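Local atomic coordinates of geranyltranstransferase (Agrobacterium tumefaciens, PDB entry 2H8O), a protein that probably catalyses the condensation of geranyl diphosphate with isopentenyl diphosphate to give farnesyl diphosphate, as a member of the polyprenyl synthetase family. Residues R44-K49 with L92-V97. Sequence-based numbering, arbitrary orientation. Where two conformers were deposited one is given.
Sequences RENAAK and LVIESV
In the all-helical fold of the polyprenyl synthetases, the N-terminal helix 34-57 packs against helix 88-99, and here N46 reaches over to I94 and E95. The CA atoms of N46 and I94 are 7.5 Å apart, and within 44-49 it is N46 that makes the contact with 92-97. Its amide donates a hydrogen bond from N46 ND2 to E95 OE2, 3.0 Å long and nearly straight at 167°. The oxygen accepts with its anti lone pair, on the side away from OE1, while the acceptor sits in the plane of the amide; amide and carboxylate are close to coplanar, 15° apart. E95 gets there by a bend at chi2 (-58°), which swings the carboxylate back toward helix 34-57. The same OE2 also takes a salt bridge from NH1 of R42, one turn earlier on the N-terminal helix, and R42 in turn pairs through NE with E45.

I94 comes from the opposite direction and supplies the apolar part. Its CG2 lies over one face of the N46 amide, 3.6 Å from N46 ND2, and its CD1 reaches the aliphatic base of the asparagine, 3.8 Å from N46 CB. L108 of helix 104-125 touches I94 and K49, while L323 and I322 of helix 321-331 pack on E95.

Two donors from one helix thus converge on a single carboxylate oxygen of the other. The bond from N46 fixes the turn of its amide, and the arginine probably keeps the buried E95 ionised, offsetting the cost of placing a charge between helices.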
loop_
_atom_site.group_PDB
_atom_site.type_symbol
_atom_site.label_atom_id
_atom_site.label_comp_id
_atom_site.label_asym_id
_atom_site.label_seq_id
_atom_site.Cartn_x
_atom_site.Cartn_y
_atom_site.Cartn_z
ATOM N N ARG A 44 -8.272 -1.529 26.316
ATOM C CA ARG A 44 -7.531 -2.785 26.532
ATOM C C ARG A 44 -8.236 -3.985 25.909
ATOM O O ARG A 44 -7.575 -4.859 25.332
ATOM C CB ARG A 44 -7.263 -3.034 28.014
ATOM C CG ARG A 44 -6.282 -2.061 28.664
ATOM C CD ARG A 44 -5.861 -2.478 30.069
ATOM N NE ARG A 44 -6.965 -2.975 30.899
ATOM C CZ ARG A 44 -7.658 -2.262 31.789
ATOM N NH1 ARG A 44 -7.417 -0.972 32.017
ATOM N NH2 ARG A 44 -8.631 -2.861 32.454
ATOM N N GLU A 45 -9.563 -4.039 26.019
ATOM C CA GLU A 45 -10.362 -5.123 25.424
ATOM C C GLU A 45 -10.243 -5.134 23.919
ATOM O O GLU A 45 -10.028 -6.189 23.303
ATOM C CB GLU A 45 -11.854 -4.993 25.768
ATOM C CG GLU A 45 -12.212 -5.306 27.159
ATOM C CD GLU A 45 -13.621 -4.807 27.573
ATOM O OE1 GLU A 45 -14.449 -4.426 26.717
ATOM O OE2 GLU A 45 -13.885 -4.807 28.780
ATOM N N ASN A 46 -10.424 -3.962 23.321
ATOM C CA ASN A 46 -10.342 -3.849 21.882
ATOM C C ASN A 46 -8.923 -4.089 21.413
ATOM O O ASN A 46 -8.721 -4.620 20.337
ATOM C CB ASN A 46 -10.916 -2.502 21.375
ATOM C CG ASN A 46 -12.428 -2.463 21.487
ATOM O OD1 ASN A 46 -13.078 -3.509 21.681
ATOM N ND2 ASN A 46 -13.009 -1.258 21.378
ATOM N N ALA A 47 -7.943 -3.664 22.213
ATOM C CA ALA A 47 -6.533 -3.902 21.864
ATOM C C ALA A 47 -6.285 -5.399 21.792
ATOM O O ALA A 47 -5.707 -5.910 20.824
ATOM C CB ALA A 47 -5.607 -3.241 22.869
ATOM N N ALA A 48 -6.735 -6.125 22.811
ATOM C CA ALA A 48 -6.576 -7.580 22.837
ATOM C C ALA A 48 -7.296 -8.302 21.675
ATOM O O ALA A 48 -6.736 -9.204 21.055
ATOM C CB ALA A 48 -7.013 -8.150 24.193
ATOM N N LYS A 49 -8.535 -7.912 21.376
ATOM C CA LYS A 49 -9.244 -8.485 20.228
ATOM C C LYS A 49 -8.510 -8.237 18.919
ATOM O O LYS A 49 -8.408 -9.122 18.083
ATOM C CB LYS A 49 -10.643 -7.887 20.123
ATOM C CG LYS A 49 -11.591 -8.348 21.198
ATOM C CD LYS A 49 -12.994 -7.805 20.972
ATOM C CE LYS A 49 -13.978 -8.271 22.042
ATOM N NZ LYS A 49 -15.241 -7.455 22.016
ATOM N N LEU A 92 -11.127 3.050 17.785
ATOM C CA LEU A 92 -12.046 4.018 17.199
ATOM C C LEU A 92 -12.892 3.391 16.083
ATOM O O LEU A 92 -14.103 3.661 15.972
ATOM C CB LEU A 92 -11.289 5.258 16.700
ATOM C CG LEU A 92 -10.676 6.137 17.805
ATOM C CD1 LEU A 92 -9.660 7.119 17.212
ATOM C CD2 LEU A 92 -11.758 6.873 18.590
ATOM N N VAL A 93 -12.283 2.536 15.267
ATOM C CA VAL A 93 -13.034 1.810 14.237
ATOM C C VAL A 93 -14.128 0.921 14.869
ATOM O O VAL A 93 -15.334 1.004 14.529
ATOM C CB VAL A 93 -12.122 0.970 13.346
ATOM C CG1 VAL A 93 -12.974 0.181 12.343
ATOM C CG2 VAL A 93 -11.089 1.859 12.622
ATOM N N ILE A 94 -13.704 0.087 15.804
ATOM C CA ILE A 94 -14.605 -0.837 16.489
ATOM C C ILE A 94 -15.764 -0.077 17.134
ATOM O O ILE A 94 -16.928 -0.480 17.034
ATOM C CB ILE A 94 -13.818 -1.645 17.553
ATOM C CG1 ILE A 94 -12.852 -2.632 16.862
ATOM C CG2 ILE A 94 -14.782 -2.395 18.495
ATOM C CD1 ILE A 94 -11.767 -3.168 17.753
ATOM N N GLU A 95 -15.448 1.015 17.824
ATOM C CA GLU A 95 -16.484 1.737 18.580
ATOM C C GLU A 95 -17.381 2.614 17.690
ATOM O O GLU A 95 -18.551 2.807 17.989
ATOM C CB GLU A 95 -15.873 2.494 19.759
ATOM C CG GLU A 95 -15.253 1.537 20.818
ATOM C CD GLU A 95 -16.276 0.523 21.403
ATOM O OE1 GLU A 95 -17.481 0.863 21.524
ATOM O OE2 GLU A 95 -15.883 -0.617 21.788
ATOM N N SER A 96 -16.839 3.113 16.583
ATOM C CA SER A 96 -17.657 3.815 15.589
ATOM C C SER A 96 -18.646 2.832 14.967
ATOM O O SER A 96 -19.845 3.126 14.836
ATOM C CB SER A 96 -16.791 4.447 14.499
ATOM O OG SER A 96 -17.602 5.125 13.550
ATOM N N VAL A 97 -18.148 1.648 14.620
ATOM C CA VAL A 97 -19.010 0.608 14.087
ATOM C C VAL A 97 -20.114 0.255 15.104
ATOM O O VAL A 97 -21.291 0.158 14.729
ATOM C CB VAL A 97 -18.214 -0.649 13.682
ATOM C CG1 VAL A 97 -19.162 -1.775 13.291
ATOM C CG2 VAL A 97 -17.251 -0.338 12.504
#